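Local coordinates for outer membrane protein SusF (Bacteroides thetaiotaomicron, PDB 4FE9) that binds starch at the bacterial cell surface through carbohydrate-binding modules, before the starch is transported into the periplasm for degradation, at residues G239-S244 / F252-N257; G436-R441 / V458-G463; K114-A119 / G133-I138; S105-V110 / D246-R251. All blocks are in the same frame, centred on the assembly; numbering follows the deposited sequence.

Contact 1: residues G239-S244 / F252-N257; sequences GKIKIS and FTVKDN. With EDO (1,2-ethanediol), chain E.
Ile243 and Val254 lie side by side on one face of an antiparallel hairpin and point the same way, with Ile243 CG1 4.2 Å from Val254 CG2. CG1 of Val254 stands opposite the backbone N (chi1 -177°), which sends that branch diagonally across to Ile241 of the partner strand; the two side chains cross obliquely, Ile241 CD1 to Val254 CG1 at 4.1 Å. Branched aliphatics suit this buried face, while the reverse face is polar. There Ser244 and Thr253 face each other across a hydrogen-bonded pair, and a water 2.8 Å from both Ser244 OG and Thr253 OG1 also donates to Lys242 O. Thr253 OG1 further shares a hydrogen bond with the ethanediol, probably a crystallisation additive. Lys242 N reaches Lys255 O at 2.9 Å and Ser244 N reaches Thr253 O at 2.8 Å. At the end of the ladder, Asn257 N meets Lys240 O from above the carbonyl plane. Asn257 turns toward its partner strand, its CG 3.9 Å from Lys242 CB; its ND2 donates to Glu183 and to a water held by Ile241 O. Lys242 and Lys255 suit this polar face: Lys242 NZ shares a water with Asn257 OD1, and Lys255 ends in a salt bridge with Asp360. The hairpin belongs to carbohydrate-binding module 1: strand 179-186 pairs with 241-246, strand 222-224 flanks 251-256, and Phe192 of strand 191-196 packs on Ile243 and Val254.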
loop_
_atom_site.group_PDB
_atom_site.type_symbol
_atom_site.label_atom_id
_atom_site.label_comp_id
_atom_site.label_asym_id
_atom_site.label_seq_id
_atom_site.Cartn_x
_atom_site.Cartn_y
_atom_site.Cartn_z
ATOM N N GLY A 239 -2.875 10.442 -17.844
ATOM C CA GLY A 239 -1.452 10.200 -17.728
ATOM C C GLY A 239 -1.177 8.735 -17.394
ATOM O O GLY A 239 -1.911 7.824 -17.852
ATOM N N LYS A 240 -0.106 8.490 -16.660
ATOM C CA LYS A 240 0.251 7.124 -16.308
ATOM C C LYS A 240 -0.639 6.648 -15.178
ATOM O O LYS A 240 -0.729 7.293 -14.143
ATOM C CB LYS A 240 1.700 7.039 -15.870
ATOM C CG LYS A 240 2.702 7.216 -16.998
ATOM C CD LYS A 240 4.036 7.597 -16.418
ATOM C CE LYS A 240 4.952 8.125 -17.482
ATOM N NZ LYS A 240 5.544 6.989 -18.219
ATOM N N ILE A 241 -1.340 5.553 -15.416
ATOM C CA ILE A 241 -2.246 4.992 -14.426
ATOM C C ILE A 241 -2.003 3.519 -14.278
ATOM O O ILE A 241 -1.305 2.911 -15.089
ATOM C CB ILE A 241 -3.729 5.226 -14.801
ATOM C CG1 ILE A 241 -4.087 4.548 -16.131
ATOM C CG2 ILE A 241 -4.040 6.695 -14.849
ATOM C CD1 ILE A 241 -5.585 4.468 -16.334
ATOM N N LYS A 242 -2.466 2.968 -13.160
ATOM C CA LYS A 242 -2.440 1.537 -12.948
ATOM C C LYS A 242 -3.822 1.064 -12.498
ATOM O O LYS A 242 -4.397 1.623 -11.570
ATOM C CB LYS A 242 -1.412 1.203 -11.873
ATOM C CG LYS A 242 -1.437 -0.252 -11.452
ATOM C CD LYS A 242 -0.580 -0.468 -10.227
ATOM C CE LYS A 242 0.618 -1.328 -10.553
ATOM N NZ LYS A 242 1.540 -1.413 -9.345
ATOM N N ILE A 243 -4.378 0.110 -13.219
ATOM C CA ILE A 243 -5.697 -0.401 -12.943
ATOM C C ILE A 243 -5.519 -1.766 -12.275
ATOM O O ILE A 243 -4.732 -2.570 -12.758
ATOM C CB ILE A 243 -6.471 -0.617 -14.233
ATOM C CG1 ILE A 243 -6.784 0.713 -14.901
ATOM C CG2 ILE A 243 -7.802 -1.355 -13.953
ATOM C CD1 ILE A 243 -7.363 0.515 -16.297
ATOM N N SER A 244 -6.040 -1.913 -11.051
ATOM C CA SER A 244 -5.912 -3.188 -10.316
ATOM C C SER A 244 -7.247 -3.832 -10.111
ATOM O O SER A 244 -8.223 -3.150 -9.755
ATOM C CB SER A 244 -5.248 -2.973 -8.967
ATOM O OG SER A 244 -3.935 -2.487 -9.146
ATOM N N PHE A 252 -11.776 -3.040 -7.456
ATOM C CA PHE A 252 -10.831 -2.462 -8.396
ATOM C C PHE A 252 -10.322 -1.161 -7.822
ATOM O O PHE A 252 -11.013 -0.519 -7.011
ATOM C CB PHE A 252 -11.511 -2.225 -9.726
ATOM C CG PHE A 252 -12.458 -1.045 -9.724
ATOM C CD1 PHE A 252 -13.827 -1.237 -9.530
ATOM C CD2 PHE A 252 -11.968 0.257 -9.867
ATOM C CE1 PHE A 252 -14.708 -0.141 -9.495
ATOM C CE2 PHE A 252 -12.817 1.356 -9.815
ATOM C CZ PHE A 252 -14.193 1.168 -9.641
ATOM N N THR A 253 -9.077 -0.815 -8.132
ATOM C CA THR A 253 -8.624 0.566 -7.996
ATOM C C THR A 253 -8.028 1.053 -9.318
ATOM O O THR A 253 -7.573 0.251 -10.140
ATOM C CB THR A 253 -7.555 0.699 -6.943
ATOM O OG1 THR A 253 -6.495 -0.195 -7.263
ATOM C CG2 THR A 253 -8.131 0.384 -5.516
ATOM N N VAL A 254 -8.061 2.364 -9.514
ATOM C CA VAL A 254 -7.292 3.020 -10.538
ATOM C C VAL A 254 -6.451 4.079 -9.865
ATOM O O VAL A 254 -6.999 4.985 -9.236
ATOM C CB VAL A 254 -8.204 3.697 -11.540
ATOM C CG1 VAL A 254 -7.369 4.327 -12.663
ATOM C CG2 VAL A 254 -9.218 2.650 -12.136
ATOM N N LYS A 255 -5.125 3.975 -10.001
ATOM C CA LYS A 255 -4.208 4.795 -9.239
ATOM C C LYS A 255 -3.216 5.519 -10.149
ATOM O O LYS A 255 -2.955 5.077 -11.253
ATOM C CB LYS A 255 -3.466 3.939 -8.205
ATOM C CG LYS A 255 -4.402 3.523 -7.029
ATOM C CD LYS A 255 -3.889 2.320 -6.212
ATOM C CE LYS A 255 -2.428 2.430 -5.915
ATOM N NZ LYS A 255 -2.129 1.879 -4.545
ATOM N N ASP A 256 -2.832 6.727 -9.733
ATOM C CA ASP A 256 -1.762 7.499 -10.383
ATOM C C ASP A 256 -0.469 6.660 -10.384
ATOM O O ASP A 256 -0.102 6.061 -9.363
ATOM C CB ASP A 256 -1.602 8.819 -9.600
ATOM C CG ASP A 256 -0.475 9.706 -10.119
ATOM O OD1 ASP A 256 0.204 9.351 -11.112
ATOM O OD2 ASP A 256 -0.225 10.742 -9.462
ATOM N N ASN A 257 0.114 6.462 -11.565
ATOM C CA ASN A 257 1.275 5.583 -11.672
ATOM C C ASN A 257 2.517 6.335 -12.142
ATOM O O ASN A 257 3.455 5.730 -12.683
ATOM C CB ASN A 257 0.969 4.400 -12.600
ATOM C CG ASN A 257 1.869 3.193 -12.330
ATOM O OD1 ASN A 257 2.245 2.929 -11.178
ATOM N ND2 ASN A 257 2.269 2.485 -13.403
HETATM C C1 EDO E . -8.511 -3.784 -5.646
HETATM O O1 EDO E . -8.472 -3.735 -4.225
HETATM C C2 EDO E . -7.116 -4.030 -6.184
HETATM O O2 EDO E . -6.231 -3.050 -5.643
HETATM O O HOH W 1 1.464 3.478 -16.114
HETATM O O HOH W 2 -4.353 0.323 -9.008
HETATM O O HOH W 3 3.789 0.693 -10.402
#

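Contact 2: residues G436-R441 / V458-G463; sequences GQIAYR and VYLNFG. With EDO (1,2-ethanediol), chain F.
Tyr440 OH, approaching the edge of the Phe462 ring in its plane at 3.5 Å from CD1, accepts a hydrogen bond from O1 of the ethanediol, with Tyr440 OH to O1 at 3.1 Å; the diol is also held by Ala284 O and Ile298 N. The hydroxyl thus gives an amphipathic tyrosine a polar end for the diol while the same oxygen borders the edge of the Phe462 ring. Otherwise the contact between the two segments is apolar. Ile438 does most of the reaching: its CG1 stands beside the backbone N (chi1 -51°) and the chain then runs extended, carrying CD1 to 4.0 Å from Leu460 CD2 and 3.9 Å from Phe462 CD1. It crosses each of these side chains at about a right angle. The other branch, Ile438 CG2, lies 3.7 Å above one face of the Tyr440 ring, toward its rim, so one isoleucine serves both its own strand and the other segment. A beta-branched residue suits such a double task. The backbones stay well apart, Ile438 CA to Leu460 CA being 7.5 Å, because these strands belong to different sheets of carbohydrate-binding module 3. Strand 437-440 pairs with 430-434, whose Ile433 backs Leu460, whereas 458-461 lies between strands 401-402 and 466-469.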
loop_
_atom_site.group_PDB
_atom_site.type_symbol
_atom_site.label_atom_id
_atom_site.label_comp_id
_atom_site.label_asym_id
_atom_site.label_seq_id
_atom_site.Cartn_x
_atom_site.Cartn_y
_atom_site.Cartn_z
ATOM N N GLY A 436 38.886 9.223 -7.766
ATOM C CA GLY A 436 38.670 9.653 -6.366
ATOM C C GLY A 436 37.271 10.243 -6.097
ATOM O O GLY A 436 37.067 10.944 -5.120
ATOM N N GLN A 437 36.319 9.973 -6.994
ATOM C CA GLN A 437 34.899 10.212 -6.721
ATOM C C GLN A 437 34.071 8.908 -6.607
ATOM O O GLN A 437 34.349 7.916 -7.290
ATOM C CB GLN A 437 34.323 11.072 -7.803
ATOM C CG GLN A 437 33.556 12.207 -7.287
ATOM C CD GLN A 437 34.252 13.484 -7.519
ATOM O OE1 GLN A 437 35.138 13.558 -8.354
ATOM N NE2 GLN A 437 33.779 14.540 -6.879
ATOM N N ILE A 438 33.048 8.901 -5.754
ATOM C CA ILE A 438 32.080 7.801 -5.817
ATOM C C ILE A 438 31.186 7.982 -7.027
ATOM O O ILE A 438 30.664 9.060 -7.233
ATOM C CB ILE A 438 31.231 7.698 -4.545
ATOM C CG1 ILE A 438 32.142 7.678 -3.312
ATOM C CG2 ILE A 438 30.393 6.421 -4.592
ATOM C CD1 ILE A 438 31.430 7.329 -2.008
ATOM N N ALA A 439 31.256 7.024 -7.954
ATOM C CA ALA A 439 30.377 7.014 -9.146
ATOM C C ALA A 439 29.306 5.952 -8.983
ATOM O O ALA A 439 29.592 4.742 -9.074
ATOM C CB ALA A 439 31.188 6.732 -10.415
ATOM N N TYR A 440 28.067 6.400 -8.843
ATOM C CA TYR A 440 26.949 5.500 -8.730
ATOM C C TYR A 440 26.517 4.995 -10.103
ATOM O O TYR A 440 26.205 5.807 -11.008
ATOM C CB TYR A 440 25.774 6.214 -8.058
ATOM C CG TYR A 440 26.069 6.621 -6.645
ATOM C CD1 TYR A 440 26.061 5.688 -5.631
ATOM C CD2 TYR A 440 26.503 7.919 -6.347
ATOM C CE1 TYR A 440 26.413 6.035 -4.338
ATOM C CE2 TYR A 440 26.862 8.277 -5.055
ATOM C CZ TYR A 440 26.767 7.342 -4.044
ATOM O OH TYR A 440 27.061 7.693 -2.727
ATOM N N ARG A 441 26.211 3.707 -10.168
ATOM C CA ARG A 441 25.685 3.146 -11.405
ATOM C C ARG A 441 24.318 3.743 -11.709
ATOM O O ARG A 441 24.043 4.139 -12.839
ATOM C CB ARG A 441 25.603 1.618 -11.336
ATOM C CG ARG A 441 24.785 1.012 -12.498
ATOM C CD ARG A 441 25.104 -0.467 -12.689
ATOM N NE ARG A 441 24.214 -1.053 -13.705
ATOM C CZ ARG A 441 24.166 -2.342 -14.004
ATOM N NH1 ARG A 441 23.452 -2.753 -15.063
ATOM N NH2 ARG A 441 24.939 -3.206 -13.337
ATOM N N VAL A 458 39.128 -0.733 -0.300
ATOM C CA VAL A 458 38.420 0.507 -0.741
ATOM C C VAL A 458 38.172 1.461 0.435
ATOM O O VAL A 458 37.746 1.023 1.481
ATOM C CB VAL A 458 37.022 0.174 -1.388
ATOM C CG1 VAL A 458 36.398 1.422 -1.959
ATOM C CG2 VAL A 458 37.156 -0.896 -2.440
ATOM N N TYR A 459 38.269 2.773 0.190
ATOM C CA TYR A 459 37.879 3.783 1.187
ATOM C C TYR A 459 36.801 4.717 0.642
ATOM O O TYR A 459 37.037 5.437 -0.326
ATOM C CB TYR A 459 39.106 4.622 1.643
ATOM C CG TYR A 459 40.229 3.801 2.259
ATOM C CD1 TYR A 459 40.536 3.901 3.617
ATOM C CD2 TYR A 459 40.952 2.905 1.494
ATOM C CE1 TYR A 459 41.490 3.081 4.191
ATOM C CE2 TYR A 459 41.926 2.111 2.048
ATOM C CZ TYR A 459 42.210 2.219 3.390
ATOM O OH TYR A 459 43.194 1.444 3.915
ATOM N N LEU A 460 35.686 4.839 1.372
ATOM C CA LEU A 460 34.566 5.665 0.915
ATOM C C LEU A 460 34.230 6.749 1.900
ATOM O O LEU A 460 33.872 6.469 3.051
ATOM C CB LEU A 460 33.318 4.808 0.678
ATOM C CG LEU A 460 33.471 3.573 -0.200
ATOM C CD1 LEU A 460 32.328 2.613 0.033
ATOM C CD2 LEU A 460 33.539 3.986 -1.653
ATOM N N ASN A 461 34.207 7.976 1.425
ATOM C CA ASN A 461 33.634 9.049 2.182
ATOM C C ASN A 461 32.306 9.482 1.597
ATOM O O ASN A 461 32.261 10.287 0.675
ATOM C CB ASN A 461 34.597 10.232 2.225
ATOM C CG ASN A 461 34.158 11.301 3.193
ATOM O OD1 ASN A 461 32.961 11.560 3.355
ATOM N ND2 ASN A 461 35.126 12.010 3.759
ATOM N N PHE A 462 31.217 8.980 2.163
ATOM C CA PHE A 462 29.905 9.266 1.621
ATOM C C PHE A 462 29.504 10.679 1.856
ATOM O O PHE A 462 28.735 11.240 1.088
ATOM C CB PHE A 462 28.860 8.331 2.190
ATOM C CG PHE A 462 28.901 6.977 1.616
ATOM C CD1 PHE A 462 28.402 6.736 0.347
ATOM C CD2 PHE A 462 29.333 5.908 2.376
ATOM C CE1 PHE A 462 28.425 5.460 -0.188
ATOM C CE2 PHE A 462 29.323 4.622 1.870
ATOM C CZ PHE A 462 28.852 4.390 0.584
ATOM N N GLY A 463 30.063 11.294 2.895
ATOM C CA GLY A 463 29.801 12.715 3.162
ATOM C C GLY A 463 30.390 13.578 2.068
ATOM O O GLY A 463 29.812 14.585 1.671
HETATM C C1 EDO F . 24.815 9.306 -0.861
HETATM O O1 EDO F . 24.789 7.889 -0.647
HETATM C C2 EDO F . 23.729 9.631 -1.858
HETATM O O2 EDO F . 23.779 11.028 -2.154
#

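Contact 3: residues K114-A119 / G133-I138; sequences KISINA and GNEVSI
Lys114 sets off with CG opposite its backbone N (chi1 175°) and bends at chi3 and chi4, while Glu135 has CG beside its own N (chi1 -45°) and runs extended, a combination that makes the two side chains cross on the outer face of the hairpin. Their ion pair is long, Lys114 NZ to Glu135 OE2 being 3.9 Å, and the closer approach of the lysine carbons is doubtful. Glu74 is the stronger partner of Lys114 NZ, through a salt bridge. Ile115 and Val136, with side chains on the other face, form a hydrogen-bonded antiparallel pair: Ile115 N donates almost straight to Val136 O at 2.8 Å, and Val136 N returns to Ile115 O at 3.2 Å. Ile115 CD1 meets Ile138 CG1 at 4.1 Å, and strand 48-57 closes over these aliphatic groups. On the Asn134 side of Glu135 the strands part, and Ile117 N donates to a water at 2.8 Å, which also lies 2.8 Å from Asn134 O. A methionine in place of Lys114 would probably leave Glu74 and Glu135 without their shared positive partner. The chemistry is thus amphipathic: a long ion pair outside, branched aliphatics toward the core, and water where direct backbone pairing is interrupted.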
loop_
_atom_site.group_PDB
_atom_site.type_symbol
_atom_site.label_atom_id
_atom_site.label_comp_id
_atom_site.label_asym_id
_atom_site.label_seq_id
_atom_site.Cartn_x
_atom_site.Cartn_y
_atom_site.Cartn_z
ATOM N N LYS A 114 -21.544 -8.022 14.267
ATOM C CA LYS A 114 -21.862 -7.699 15.619
ATOM C C LYS A 114 -22.841 -6.503 15.642
ATOM O O LYS A 114 -22.611 -5.497 14.994
ATOM C CB LYS A 114 -20.560 -7.411 16.371
ATOM C CG LYS A 114 -20.702 -6.930 17.791
ATOM C CD LYS A 114 -19.297 -6.831 18.455
ATOM C CE LYS A 114 -18.995 -5.406 18.965
ATOM N NZ LYS A 114 -18.630 -4.465 17.851
ATOM N N ILE A 115 -24.027 -6.746 16.183
ATOM C CA ILE A 115 -25.118 -5.766 16.188
ATOM C C ILE A 115 -25.218 -5.101 17.542
ATOM O O ILE A 115 -25.325 -5.771 18.569
ATOM C CB ILE A 115 -26.441 -6.426 15.875
ATOM C CG1 ILE A 115 -26.322 -7.210 14.569
ATOM C CG2 ILE A 115 -27.543 -5.398 15.779
ATOM C CD1 ILE A 115 -27.426 -8.143 14.335
ATOM N N SER A 116 -25.079 -3.791 17.552
ATOM C CA SER A 116 -25.160 -3.005 18.781
ATOM C C SER A 116 -26.378 -2.101 18.709
ATOM O O SER A 116 -26.415 -1.198 17.866
ATOM C CB SER A 116 -23.903 -2.135 18.905
ATOM O OG SER A 116 -23.675 -1.739 20.236
ATOM N N ILE A 117 -27.385 -2.354 19.558
ATOM C CA ILE A 117 -28.592 -1.512 19.606
ATOM C C ILE A 117 -28.620 -0.649 20.864
ATOM O O ILE A 117 -28.456 -1.153 21.976
ATOM C CB ILE A 117 -29.880 -2.335 19.562
ATOM C CG1 ILE A 117 -29.909 -3.223 18.305
ATOM C CG2 ILE A 117 -31.086 -1.399 19.545
ATOM C CD1 ILE A 117 -31.054 -4.200 18.272
ATOM N N ASN A 118 -28.610 0.653 20.669
ATOM C CA ASN A 118 -28.690 1.594 21.781
ATOM C C ASN A 118 -30.134 2.089 21.851
ATOM O O ASN A 118 -30.625 2.747 20.903
ATOM C CB ASN A 118 -27.707 2.769 21.536
ATOM C CG ASN A 118 -27.675 3.769 22.678
ATOM O OD1 ASN A 118 -28.722 4.126 23.269
ATOM N ND2 ASN A 118 -26.503 4.302 22.933
ATOM N N ALA A 119 -30.885 1.594 22.838
ATOM C CA ALA A 119 -32.286 1.949 22.944
ATOM C C ALA A 119 -32.580 2.776 24.210
ATOM O O ALA A 119 -31.807 2.756 25.175
ATOM C CB ALA A 119 -33.165 0.682 22.915
ATOM N N GLY A 133 -27.769 -2.327 27.229
ATOM C CA GLY A 133 -28.037 -3.672 26.727
ATOM C C GLY A 133 -26.767 -4.332 26.235
ATOM O O GLY A 133 -25.711 -3.713 26.224
ATOM N N ASN A 134 -26.875 -5.582 25.781
ATOM C CA ASN A 134 -25.703 -6.311 25.295
ATOM C C ASN A 134 -25.654 -6.216 23.757
ATOM O O ASN A 134 -26.654 -5.930 23.141
ATOM C CB ASN A 134 -25.830 -7.778 25.700
ATOM C CG ASN A 134 -27.192 -8.353 25.342
ATOM O OD1 ASN A 134 -28.213 -7.729 25.599
ATOM N ND2 ASN A 134 -27.194 -9.424 24.588
ATOM N N GLU A 135 -24.542 -6.645 23.160
ATOM C CA GLU A 135 -24.470 -6.906 21.716
ATOM C C GLU A 135 -24.864 -8.332 21.355
ATOM O O GLU A 135 -24.781 -9.217 22.178
ATOM C CB GLU A 135 -23.057 -6.622 21.225
ATOM C CG GLU A 135 -22.524 -5.341 21.778
ATOM C CD GLU A 135 -21.140 -4.993 21.257
ATOM O OE1 GLU A 135 -20.284 -5.907 21.175
ATOM O OE2 GLU A 135 -20.906 -3.800 20.929
ATOM N N VAL A 136 -25.282 -8.548 20.106
ATOM C CA VAL A 136 -25.554 -9.890 19.608
ATOM C C VAL A 136 -24.892 -10.076 18.223
ATOM O O VAL A 136 -24.401 -9.094 17.638
ATOM C CB VAL A 136 -27.075 -10.165 19.501
ATOM C CG1 VAL A 136 -27.760 -9.983 20.897
ATOM C CG2 VAL A 136 -27.722 -9.256 18.484
ATOM N N SER A 137 -24.838 -11.334 17.746
ATOM C CA SER A 137 -24.015 -11.739 16.558
ATOM C C SER A 137 -24.930 -12.421 15.605
ATOM O O SER A 137 -25.734 -13.254 16.020
ATOM C CB SER A 137 -22.953 -12.788 16.929
ATOM O OG SER A 137 -21.950 -12.237 17.716
ATOM N N ILE A 138 -24.760 -12.125 14.313
ATOM C CA ILE A 138 -25.230 -12.996 13.269
ATOM C C ILE A 138 -24.118 -13.115 12.210
ATOM O O ILE A 138 -23.037 -12.486 12.337
ATOM C CB ILE A 138 -26.519 -12.442 12.600
ATOM C CG1 ILE A 138 -26.207 -11.139 11.878
ATOM C CG2 ILE A 138 -27.655 -12.201 13.668
ATOM C CD1 ILE A 138 -27.260 -10.762 10.899
HETATM O O HOH W 4 -27.308 -4.934 20.658
HETATM O O HOH W 5 -26.934 -3.352 22.646
HETATM O O HOH W 6 -26.785 -0.659 24.992
#

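Contact 4: residues S105-V110 / D246-R251; sequences SRASVV and DAFNYR
An ST turn at Ser105 docks against the hairpin loop 246-251, whose Asp246 forms an Asx turn and whose Tyr250 and Arg251 make a G1 beta bulge. Ser105 OG works both ways: it donates to Asn249 OD1 at 2.7 Å, tilted only slightly from the amide carbonyl plane, and accepts from Ala107 N at 2.9 Å. A small serine suits this junction: its hydroxyl closes its own turn and still reaches across. Next to it, Arg106 N donates almost straight (173°) to Asn249 O at 2.8 Å, so Asn249 is gripped through both backbone and side chain. Its other amide atom, ND2, points back to Asp246 OD2 at 2.8 Å, within the plane of the amide, which fixes the flip of the group. Replacing Asn249 by a leucine would probably leave Ser105 OG without its acceptor and Asp246 OD2 without its amide donor. Arg106 lays its aliphatic carbons by Tyr250 CB, while its NH1 bonds to Val225 O and its guanidinium has a cation-pi contact with Trp227. The loop belongs to carbohydrate-binding module 1, whereas 105-110 links helix 92-102 to strand 111-122. The apolar side includes Val109 CG2 against Phe248 CZ and, because alanine is small enough to come close, a CH-pi contact: Ala107 CB sits over one face of the Phe248 ring, 4.1 Å from its centroid.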
loop_
_atom_site.group_PDB
_atom_site.type_symbol
_atom_site.label_atom_id
_atom_site.label_comp_id
_atom_site.label_asym_id
_atom_site.label_seq_id
_atom_site.Cartn_x
_atom_site.Cartn_y
_atom_site.Cartn_z
ATOM N N SER A 105 -15.190 -6.468 0.652
ATOM C CA SER A 105 -15.068 -7.721 -0.075
ATOM C C SER A 105 -16.415 -8.285 -0.477
ATOM O O SER A 105 -17.365 -8.341 0.346
ATOM C CB SER A 105 -14.298 -8.716 0.770
ATOM O OG SER A 105 -14.353 -9.995 0.232
ATOM N N ARG A 106 -16.512 -8.733 -1.731
ATOM C CA ARG A 106 -17.639 -9.499 -2.155
ATOM C C ARG A 106 -17.422 -10.995 -2.025
ATOM O O ARG A 106 -18.273 -11.773 -2.427
ATOM C CB ARG A 106 -18.030 -9.138 -3.558
ATOM C CG ARG A 106 -18.035 -7.604 -3.801
ATOM C CD ARG A 106 -18.787 -7.286 -5.105
ATOM N NE ARG A 106 -20.204 -7.532 -4.944
ATOM C CZ ARG A 106 -21.112 -7.436 -5.907
ATOM N NH1 ARG A 106 -20.778 -6.979 -7.112
ATOM N NH2 ARG A 106 -22.382 -7.778 -5.656
ATOM N N ALA A 107 -16.317 -11.394 -1.408
ATOM C CA ALA A 107 -15.954 -12.816 -1.379
ATOM C C ALA A 107 -17.117 -13.627 -0.738
ATOM O O ALA A 107 -17.749 -13.161 0.230
ATOM C CB ALA A 107 -14.701 -12.999 -0.586
ATOM N N SER A 108 -17.385 -14.839 -1.251
ATOM C CA SER A 108 -18.487 -15.624 -0.726
ATOM C C SER A 108 -18.073 -16.425 0.514
ATOM O O SER A 108 -18.115 -17.663 0.516
ATOM C CB SER A 108 -19.046 -16.540 -1.784
ATOM O OG SER A 108 -20.200 -17.207 -1.307
ATOM N N VAL A 109 -17.748 -15.701 1.570
ATOM C CA VAL A 109 -17.222 -16.260 2.824
ATOM C C VAL A 109 -18.221 -15.897 3.959
ATOM O O VAL A 109 -18.799 -14.783 3.960
ATOM C CB VAL A 109 -15.825 -15.594 3.142
ATOM C CG1 VAL A 109 -15.351 -15.959 4.541
ATOM C CG2 VAL A 109 -14.775 -16.019 2.077
ATOM N N VAL A 110 -18.357 -16.765 4.959
ATOM C CA VAL A 110 -19.223 -16.436 6.130
ATOM C C VAL A 110 -18.661 -15.250 6.948
ATOM O O VAL A 110 -17.535 -15.301 7.445
ATOM C CB VAL A 110 -19.436 -17.657 7.053
ATOM C CG1 VAL A 110 -20.315 -17.279 8.227
ATOM C CG2 VAL A 110 -20.055 -18.813 6.264
ATOM N N ASP A 246 -8.970 -7.170 -8.093
ATOM C CA ASP A 246 -8.851 -8.268 -7.128
ATOM C C ASP A 246 -9.990 -9.238 -7.363
ATOM O O ASP A 246 -11.176 -8.910 -7.140
ATOM C CB ASP A 246 -8.902 -7.675 -5.705
ATOM C CG ASP A 246 -8.812 -8.728 -4.602
ATOM O OD1 ASP A 246 -9.134 -9.939 -4.848
ATOM O OD2 ASP A 246 -8.535 -8.305 -3.443
ATOM N N ALA A 247 -9.679 -10.364 -7.968
ATOM C CA ALA A 247 -10.707 -11.270 -8.425
ATOM C C ALA A 247 -11.123 -12.274 -7.325
ATOM O O ALA A 247 -11.808 -13.273 -7.611
ATOM C CB ALA A 247 -10.246 -12.013 -9.672
ATOM N N PHE A 248 -10.728 -12.003 -6.082
ATOM C CA PHE A 248 -11.234 -12.775 -4.947
ATOM C C PHE A 248 -12.224 -11.932 -4.131
ATOM O O PHE A 248 -13.390 -12.312 -3.988
ATOM C CB PHE A 248 -10.075 -13.255 -4.055
ATOM C CG PHE A 248 -10.527 -13.933 -2.778
ATOM C CD1 PHE A 248 -11.123 -15.196 -2.826
ATOM C CD2 PHE A 248 -10.530 -13.230 -1.563
ATOM C CE1 PHE A 248 -11.618 -15.805 -1.668
ATOM C CE2 PHE A 248 -11.028 -13.825 -0.390
ATOM C CZ PHE A 248 -11.570 -15.131 -0.447
ATOM N N ASN A 249 -11.792 -10.722 -3.762
ATOM C CA ASN A 249 -12.676 -9.717 -3.145
ATOM C C ASN A 249 -13.565 -8.939 -4.117
ATOM O O ASN A 249 -14.527 -8.320 -3.694
ATOM C CB ASN A 249 -11.874 -8.751 -2.292
ATOM C CG ASN A 249 -11.138 -9.451 -1.196
ATOM O OD1 ASN A 249 -11.758 -10.141 -0.364
ATOM N ND2 ASN A 249 -9.808 -9.452 -1.287
ATOM N N TYR A 250 -13.307 -9.090 -5.424
ATOM C CA TYR A 250 -14.026 -8.311 -6.503
ATOM C C TYR A 250 -14.055 -6.809 -6.267
ATOM O O TYR A 250 -15.100 -6.227 -5.980
ATOM C CB TYR A 250 -15.415 -8.857 -6.766
ATOM C CG TYR A 250 -15.392 -10.018 -7.688
ATOM C CD1 TYR A 250 -14.955 -11.272 -7.241
ATOM C CD2 TYR A 250 -15.543 -9.828 -9.059
ATOM C CE1 TYR A 250 -14.756 -12.335 -8.146
ATOM C CE2 TYR A 250 -15.367 -10.888 -9.964
ATOM C CZ TYR A 250 -14.919 -12.106 -9.514
ATOM O OH TYR A 250 -14.833 -13.148 -10.407
ATOM N N ARG A 251 -12.885 -6.223 -6.268
ATOM C CA ARG A 251 -12.740 -4.801 -6.077
ATOM C C ARG A 251 -11.743 -4.343 -7.129
ATOM O O ARG A 251 -10.902 -5.139 -7.562
ATOM C CB ARG A 251 -12.153 -4.514 -4.692
ATOM C CG ARG A 251 -13.244 -4.249 -3.604
ATOM C CD ARG A 251 -12.755 -3.229 -2.531
ATOM N NE ARG A 251 -13.888 -2.534 -1.945
ATOM C CZ ARG A 251 -14.080 -1.227 -2.000
ATOM N NH1 ARG A 251 -13.116 -0.431 -2.429
ATOM N NH2 ARG A 251 -15.159 -0.706 -1.446
#

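How the contacts relate
Along the chain the order is 105-110, the two strands of contact 3, then 239-244, 246-251 and 252-257, and last contact 2. Contact 4 joins two neighbours: residues 105-110 lead into strand 111-122 of contact 3 (centres about 26 Å apart), and loop 246-251 connects the hairpin strands of contact 1 (centres about 20 Å apart). It therefore joins a loop of the N-terminal part, probably Ig-like, to the hairpin loop of carbohydrate-binding module 1. Contacts 1 and 3 are separate hairpins with centres about 40 Å apart. Contact 2, in module 3, lies about 38 Å from contact 1 and about 65 Å from contact 3, centre to centre, consistent with an extended protein of successive beta domains.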